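Local coordinates for protein D-lactate dehydrogenase (Fermentative) (PDB 6ABJ) that catalyses the NAD-dependent interconversion of D-lactate and pyruvate, as a tetrameric member of the D-isomer specific 2-hydroxyacid dehydrogenase family, at residues G83-V88 with L106-V111; V111-Y116 with D325-N330; K161-I166 with F182-L187. All coordinates share one frame; numbering follows the deposited sequence.

Contact 1: residues G83-V88 with L106-V111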
# COMPACT_ATOMS: atom_id res chain seq x y z
N GLY B 83 -15.97 -40.36 -16.93
CA GLY B 83 -17.14 -39.84 -16.24
C GLY B 83 -18.25 -39.31 -17.13
O GLY B 83 -19.26 -38.83 -16.61
N GLY B 84 -18.05 -39.34 -18.46
CA GLY B 84 -19.11 -39.02 -19.44
C GLY B 84 -19.13 -37.58 -19.97
O GLY B 84 -20.13 -37.13 -20.55
N THR B 85 -18.03 -36.86 -19.75
CA THR B 85 -17.92 -35.52 -20.31
C THR B 85 -17.62 -35.66 -21.78
O THR B 85 -16.79 -36.49 -22.16
CB THR B 85 -16.84 -34.71 -19.57
OG1 THR B 85 -17.29 -34.51 -18.23
CG2 THR B 85 -16.60 -33.40 -20.25
N ARG B 86 -18.31 -34.90 -22.62
CA ARG B 86 -18.17 -35.09 -24.08
C ARG B 86 -17.57 -33.89 -24.80
O ARG B 86 -17.14 -34.02 -25.94
CB ARG B 86 -19.51 -35.48 -24.75
CG ARG B 86 -20.09 -36.84 -24.32
CD ARG B 86 -21.49 -37.04 -24.96
NE ARG B 86 -21.47 -36.94 -26.44
CZ ARG B 86 -22.42 -36.37 -27.20
NH1 ARG B 86 -23.55 -35.88 -26.69
NH2 ARG B 86 -22.24 -36.30 -28.51
N LEU B 87 -17.46 -32.74 -24.12
CA LEU B 87 -16.84 -31.57 -24.71
C LEU B 87 -16.12 -30.72 -23.60
O LEU B 87 -16.66 -30.54 -22.52
CB LEU B 87 -17.89 -30.71 -25.41
CG LEU B 87 -17.44 -29.35 -25.95
CD1 LEU B 87 -16.56 -29.40 -27.19
CD2 LEU B 87 -18.68 -28.53 -26.22
N VAL B 88 -14.93 -30.24 -23.95
CA VAL B 88 -14.21 -29.29 -23.12
C VAL B 88 -14.27 -27.95 -23.84
O VAL B 88 -13.77 -27.82 -24.94
CB VAL B 88 -12.71 -29.71 -23.03
CG1 VAL B 88 -11.88 -28.65 -22.27
CG2 VAL B 88 -12.58 -31.07 -22.36
N LEU B 106 -8.70 -39.63 -26.88
CA LEU B 106 -9.85 -39.94 -26.04
C LEU B 106 -11.17 -39.56 -26.69
O LEU B 106 -12.24 -39.83 -26.13
CB LEU B 106 -9.72 -39.23 -24.71
CG LEU B 106 -8.67 -39.85 -23.75
CD1 LEU B 106 -8.27 -38.82 -22.69
CD2 LEU B 106 -9.18 -41.12 -23.07
N GLY B 107 -11.10 -38.96 -27.86
CA GLY B 107 -12.31 -38.53 -28.52
C GLY B 107 -13.04 -37.45 -27.74
O GLY B 107 -14.25 -37.48 -27.60
N LEU B 108 -12.28 -36.47 -27.22
CA LEU B 108 -12.88 -35.40 -26.45
C LEU B 108 -12.51 -34.06 -27.10
O LEU B 108 -11.38 -33.62 -26.98
CB LEU B 108 -12.30 -35.48 -25.04
CG LEU B 108 -12.88 -34.71 -23.88
CD1 LEU B 108 -14.39 -34.63 -23.92
CD2 LEU B 108 -12.42 -35.39 -22.59
N PRO B 109 -13.46 -33.42 -27.82
CA PRO B 109 -13.12 -32.23 -28.62
C PRO B 109 -12.92 -31.01 -27.71
O PRO B 109 -13.39 -31.00 -26.56
CB PRO B 109 -14.31 -32.05 -29.55
CG PRO B 109 -15.44 -32.79 -28.91
CD PRO B 109 -14.88 -33.80 -27.96
N VAL B 110 -12.15 -30.05 -28.21
CA VAL B 110 -11.79 -28.88 -27.45
C VAL B 110 -12.16 -27.70 -28.30
O VAL B 110 -11.84 -27.67 -29.48
CB VAL B 110 -10.27 -28.86 -27.15
CG1 VAL B 110 -9.91 -27.54 -26.49
CG2 VAL B 110 -9.90 -30.03 -26.23
N VAL B 111 -12.88 -26.75 -27.74
CA VAL B 111 -13.14 -25.51 -28.44
C VAL B 111 -12.62 -24.31 -27.61
O VAL B 111 -12.40 -24.44 -26.42
CB VAL B 111 -14.64 -25.35 -28.73
CG1 VAL B 111 -15.02 -26.39 -29.80
CG2 VAL B 111 -15.47 -25.40 -27.48

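Contact 2: residues V111-Y116 with D325-N330. With ACT (acetate ion), chain D.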
# COMPACT_ATOMS: atom_id res chain seq x y z
N VAL B 111 -12.88 -26.75 -27.74
CA VAL B 111 -13.14 -25.51 -28.44
C VAL B 111 -12.62 -24.31 -27.61
O VAL B 111 -12.40 -24.44 -26.42
CB VAL B 111 -14.64 -25.35 -28.73
CG1 VAL B 111 -15.02 -26.39 -29.80
CG2 VAL B 111 -15.47 -25.40 -27.48
N HIS B 112 -12.46 -23.18 -28.26
CA HIS B 112 -11.95 -21.98 -27.58
C HIS B 112 -12.44 -20.69 -28.21
O HIS B 112 -13.15 -20.69 -29.21
CB HIS B 112 -10.44 -22.03 -27.63
CG HIS B 112 -9.84 -21.57 -28.91
ND1 HIS B 112 -8.59 -20.97 -28.96
CD2 HIS B 112 -10.23 -21.72 -30.19
CE1 HIS B 112 -8.29 -20.72 -30.22
NE2 HIS B 112 -9.27 -21.14 -30.99
N VAL B 113 -12.05 -19.58 -27.59
CA VAL B 113 -12.31 -18.24 -28.09
C VAL B 113 -11.16 -17.87 -29.01
O VAL B 113 -10.01 -17.83 -28.56
CB VAL B 113 -12.44 -17.26 -26.88
CG1 VAL B 113 -12.71 -15.86 -27.41
CG2 VAL B 113 -13.53 -17.75 -25.96
N PRO B 114 -11.45 -17.52 -30.29
CA PRO B 114 -10.36 -17.30 -31.21
C PRO B 114 -9.53 -16.05 -30.92
O PRO B 114 -8.36 -16.05 -31.21
CB PRO B 114 -11.03 -17.18 -32.57
CG PRO B 114 -12.46 -16.88 -32.30
CD PRO B 114 -12.77 -17.25 -30.89
N ALA B 115 -10.15 -15.00 -30.37
CA ALA B 115 -9.49 -13.67 -30.17
C ALA B 115 -10.30 -12.87 -29.15
O ALA B 115 -11.51 -12.98 -29.12
CB ALA B 115 -9.47 -12.90 -31.46
N TYR B 116 -9.62 -12.04 -28.34
CA TYR B 116 -10.28 -11.17 -27.40
C TYR B 116 -10.62 -9.85 -28.06
O TYR B 116 -10.01 -9.49 -29.06
CB TYR B 116 -9.35 -10.91 -26.21
CG TYR B 116 -9.03 -12.16 -25.40
CD1 TYR B 116 -10.05 -12.92 -24.84
CD2 TYR B 116 -7.72 -12.61 -25.22
CE1 TYR B 116 -9.77 -14.05 -24.10
CE2 TYR B 116 -7.46 -13.77 -24.52
CZ TYR B 116 -8.50 -14.47 -23.96
OH TYR B 116 -8.26 -15.62 -23.24
N ASP B 325 -20.63 -15.24 -25.10
CA ASP B 325 -21.43 -15.46 -26.31
C ASP B 325 -20.71 -16.45 -27.24
O ASP B 325 -21.29 -17.40 -27.77
CB ASP B 325 -21.59 -14.14 -27.09
CG ASP B 325 -22.50 -13.13 -26.41
OD1 ASP B 325 -23.12 -13.41 -25.40
OD2 ASP B 325 -22.59 -12.01 -26.94
N THR B 326 -19.43 -16.21 -27.47
CA THR B 326 -18.63 -17.05 -28.30
C THR B 326 -18.59 -18.47 -27.72
O THR B 326 -18.81 -19.46 -28.46
CB THR B 326 -17.24 -16.46 -28.52
OG1 THR B 326 -17.42 -15.32 -29.40
CG2 THR B 326 -16.38 -17.43 -29.22
N THR B 327 -18.38 -18.60 -26.41
CA THR B 327 -18.23 -19.92 -25.81
C THR B 327 -19.58 -20.71 -25.86
O THR B 327 -19.59 -21.88 -26.22
CB THR B 327 -17.72 -19.78 -24.38
OG1 THR B 327 -16.42 -19.14 -24.42
CG2 THR B 327 -17.63 -21.11 -23.67
N LEU B 328 -20.69 -20.06 -25.52
CA LEU B 328 -22.00 -20.69 -25.60
C LEU B 328 -22.36 -21.04 -27.07
O LEU B 328 -22.86 -22.16 -27.34
CB LEU B 328 -23.08 -19.84 -24.90
CG LEU B 328 -22.87 -19.68 -23.38
CD1 LEU B 328 -24.07 -19.08 -22.68
CD2 LEU B 328 -22.48 -20.97 -22.69
N ASP B 329 -22.07 -20.14 -28.01
CA ASP B 329 -22.24 -20.46 -29.42
C ASP B 329 -21.38 -21.65 -29.84
O ASP B 329 -21.84 -22.50 -30.63
CB ASP B 329 -21.99 -19.26 -30.34
CG ASP B 329 -23.11 -18.21 -30.27
OD1 ASP B 329 -24.22 -18.49 -29.71
OD2 ASP B 329 -22.89 -17.10 -30.83
N ASN B 330 -20.14 -21.71 -29.37
CA ASN B 330 -19.27 -22.85 -29.69
C ASN B 330 -19.91 -24.16 -29.22
O ASN B 330 -19.78 -25.22 -29.87
CB ASN B 330 -17.87 -22.75 -29.05
CG ASN B 330 -17.00 -21.71 -29.67
OD1 ASN B 330 -17.24 -21.22 -30.78
ND2 ASN B 330 -15.91 -21.36 -28.94
C ACT D . -5.21 -16.82 -22.26
O ACT D . -4.07 -17.33 -22.33
OXT ACT D . -5.95 -16.71 -23.27
CH3 ACT D . -5.72 -16.33 -20.94

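Contact 3: residues K161-I166 with F182-L187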
# COMPACT_ATOMS: atom_id res chain seq x y z
N LYS B 161 5.33 12.20 -29.36
CA LYS B 161 6.25 11.08 -29.15
C LYS B 161 6.07 9.99 -30.23
O LYS B 161 5.01 9.86 -30.85
CB LYS B 161 6.06 10.43 -27.76
CG LYS B 161 6.32 11.34 -26.58
CD LYS B 161 7.76 11.89 -26.63
CE LYS B 161 8.15 12.79 -25.45
NZ LYS B 161 7.18 13.90 -25.27
N ARG B 162 7.14 9.24 -30.47
CA ARG B 162 7.11 8.13 -31.42
C ARG B 162 6.67 6.88 -30.72
O ARG B 162 7.28 6.49 -29.71
CB ARG B 162 8.53 7.92 -32.00
CG ARG B 162 8.88 9.08 -32.90
CD ARG B 162 10.35 9.25 -33.17
NE ARG B 162 10.45 10.50 -33.92
CZ ARG B 162 11.57 11.19 -34.07
NH1 ARG B 162 12.70 10.75 -33.53
NH2 ARG B 162 11.58 12.29 -34.83
N VAL B 163 5.64 6.24 -31.25
CA VAL B 163 5.06 5.08 -30.68
C VAL B 163 5.21 3.98 -31.73
O VAL B 163 4.71 4.11 -32.83
CB VAL B 163 3.60 5.32 -30.38
CG1 VAL B 163 2.92 4.04 -29.93
CG2 VAL B 163 3.42 6.39 -29.30
N GLY B 164 5.90 2.91 -31.36
CA GLY B 164 6.17 1.82 -32.27
C GLY B 164 5.31 0.62 -31.97
O GLY B 164 5.35 0.03 -30.87
N VAL B 165 4.53 0.23 -32.98
CA VAL B 165 3.60 -0.86 -32.89
C VAL B 165 4.16 -2.05 -33.60
O VAL B 165 4.34 -2.02 -34.86
CB VAL B 165 2.30 -0.46 -33.53
CG1 VAL B 165 1.25 -1.56 -33.33
CG2 VAL B 165 1.83 0.87 -32.98
N ILE B 166 4.44 -3.09 -32.84
CA ILE B 166 4.96 -4.30 -33.39
C ILE B 166 3.80 -5.29 -33.54
O ILE B 166 3.31 -5.88 -32.57
CB ILE B 166 6.08 -4.85 -32.51
CG1 ILE B 166 7.24 -3.85 -32.53
CG2 ILE B 166 6.61 -6.21 -33.02
CD1 ILE B 166 8.32 -4.23 -31.58
N PHE B 182 -3.84 10.89 -29.73
CA PHE B 182 -3.06 11.68 -28.78
C PHE B 182 -2.07 12.59 -29.54
O PHE B 182 -1.40 13.43 -28.94
CB PHE B 182 -2.26 10.75 -27.84
CG PHE B 182 -3.03 10.12 -26.72
CD1 PHE B 182 -3.13 10.78 -25.49
CD2 PHE B 182 -3.52 8.84 -26.81
CE1 PHE B 182 -3.83 10.21 -24.45
CE2 PHE B 182 -4.22 8.24 -25.72
CZ PHE B 182 -4.34 8.92 -24.55
N GLY B 183 -1.98 12.44 -30.88
CA GLY B 183 -0.99 13.22 -31.64
C GLY B 183 0.40 12.60 -31.61
O GLY B 183 1.41 13.30 -31.74
N CYS B 184 0.45 11.29 -31.40
CA CYS B 184 1.73 10.61 -31.44
C CYS B 184 2.09 10.40 -32.91
O CYS B 184 1.22 10.33 -33.78
CB CYS B 184 1.61 9.27 -30.75
SG CYS B 184 1.16 9.41 -29.00
N GLU B 185 3.38 10.23 -33.14
CA GLU B 185 3.89 9.85 -34.43
C GLU B 185 3.99 8.34 -34.41
O GLU B 185 4.81 7.77 -33.65
CB GLU B 185 5.27 10.47 -34.61
CG GLU B 185 5.90 10.15 -35.96
CD GLU B 185 7.29 10.71 -36.16
OE1 GLU B 185 7.81 11.53 -35.39
OE2 GLU B 185 7.87 10.24 -37.13
N LEU B 186 3.20 7.68 -35.26
CA LEU B 186 3.11 6.22 -35.27
C LEU B 186 4.11 5.49 -36.20
O LEU B 186 4.13 5.78 -37.41
CB LEU B 186 1.75 5.78 -35.70
CG LEU B 186 0.77 5.55 -34.56
CD1 LEU B 186 1.14 4.35 -33.73
CD2 LEU B 186 0.70 6.78 -33.69
N LEU B 187 4.87 4.55 -35.64
CA LEU B 187 5.81 3.68 -36.34
C LEU B 187 5.31 2.27 -36.21
O LEU B 187 4.69 1.89 -35.22
CB LEU B 187 7.23 3.78 -35.80
CG LEU B 187 7.76 5.19 -35.60
CD1 LEU B 187 9.15 5.12 -35.06
CD2 LEU B 187 7.73 6.02 -36.85

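Contact 1: residues G83-V88 with L106-V111
Val-88 and Val-110 pair as a parallel beta bridge, their CA atoms 5.0 Å apart, and two backbone hydrogen bonds define the register. Val-88 N donates to Pro-109 O at 3.1 Å with an N-H...O angle of 171°, and Val-111 N donates to Val-88 O, also at 3.1 Å. One residue of strand 87-90 thus spends both its N-H and its C=O on the residues flanking its bridge partner, the parallel-sheet pattern. Val-110 CA adds a C-H...O contact to the same Val-88 O, so two donors from the 110-111 strand converge on this oxygen.

Apolar contacts fill in around the bridge. Leu-108 CG meets Val-88 CG2 at 4.0 Å, the two side chains crossing at about a right angle. Leu-87 crosses Pro-109 in a similar way, with CD1 4.0 Å from Pro-109 CG, and the same methyl approaches Val-111 CG2. Trp-334 of helix 317-335 packs on Arg-86, Leu-87 and Pro-109, and Asn-330 of the same helix on Val-111.

Two side chains also press on backbone: Leu-108, its CG anti to the backbone N (chi1 -168°), carries CD1 to 3.4 Å from Arg-86 C, and the proline ring sets its CD against Arg-86 O at 3.0 Å, a tight contact.

Polar side chains turn elsewhere: Thr-85 OG1 bonds to Phe-61 O, and Arg-86 NH1 forms a salt bridge with Glu-62. Gly-84 and Gly-107 each end a helix in a Schellman motif before the chain enters its strand. Within the beta-alpha-beta unit 87-90, 100-105, 110-111, cohesion across this contact therefore rests on main-chain hydrogen bonds and aliphatic side chains, the Pro-109 ring among them, with no charged pair between the segments.

Contact 2: residues V111-Y116 with D325-N330
The carboxamide of Asn-330 reaches across to the backbone of His-112, where its ND2 meets His-112 O at 2.9 Å; the N-H...O angle of 128° makes this a weak bond. The amide's other end, OD1, accepts from Asn-341 ND2, so both ends of the flat group have partners. The His-112 ring carries Pro-114 CA over one face, 3.9 Å above the plane and offset toward the rim, while its ND1 is hydrogen-bonded to Ala-93 O. OXT of an acetate ion, probably from the crystallisation liquor, lies at the edge of the Tyr-116 ring, in its plane, and accepts from Tyr-116 OH at 2.6 Å. Phe-314, which binds NADH in another structure of this protein, stacks with this ring.

The remaining contacts are van der Waals. Val-111 CG2 packs on Asn-330 CB at 3.9 Å as the two side chains slide past each other in opposite directions. Thr-326 OG1 lies beside the backbone N (chi1 -71°), bonded to Ala-322 O, which leaves CG2 anti to that N; this methyl meets CD of the Pro-114 ring at 4.0 Å. Val-113 CG2 sits 3.6 Å from Thr-327 OG1, a methyl against a hydroxyl that is bonded to Ile-323 O.

Helix 317-335 thereby packs against the loop between strand 110-111 and helix 118-134 of this two-domain dehydrogenase fold, the Val-113 side chain about 8 Å from that of the NADH-binding Phe-314.

Contact 3: residues K161-I166 with F182-L187
Arg-162 sets CG anti to its carbonyl carbon (chi1 -70°) and runs extended to NE, while Glu-185 holds CG anti to its backbone N. The two chains consequently lie side by side, pointing the same way, and NE reaches OE1 at 3.2 Å in a salt bridge. The bond is straight at NE (176°) and lies in the guanidinium plane, yet meets OE1 from above the carboxylate, the two planes being 89° apart. On the same face Leu-187 CD1 lies 4.2 Å from Arg-162 CB.

Beneath it the strands pair in parallel, Arg-162 with Glu-185, Val-163 with Leu-186 and Gly-164 with Leu-187. Four backbone bonds secure this register, from Glu-185 N to Lys-161 O (2.8 Å) through to Val-165 N to Leu-187 O (2.8 Å).

On the face carrying Val-163 and Leu-186, Val-163 CG2 meets Cys-184 CB at 3.7 Å, and Leu-186 CD1 lies 3.6 Å from Val-165 CG2. Helix 170-181 covers this side through Phe-175, Ala-176 and Met-179.

In this first beta-alpha-beta unit of the Rossmann domain, the chemistry is therefore largely divided: an ion pair on one face, apolar packing beneath helix 170-181 on the other, and main-chain bonds between.

Contacts 1 and 2 follow one another along the chain and share Val-111, which ends strand 110-111 and starts the loop of contact 2; their centres are 16 Å apart. Contact 1 belongs to the five-stranded parallel sheet, and contact 2 packs helix 317-335 against the loop that leaves its edge strand. Contact 3 lies in the seven-stranded parallel sheet of the NAD-binding domain, with its centre 45 Å from that of contact 1 and 32 Å from that of contact 2. It is nested in the long loop closed by contact 2. The chain thus leaves the first sheet, builds the nucleotide-binding domain and returns through helix 317-335, giving a two-domain enzyme.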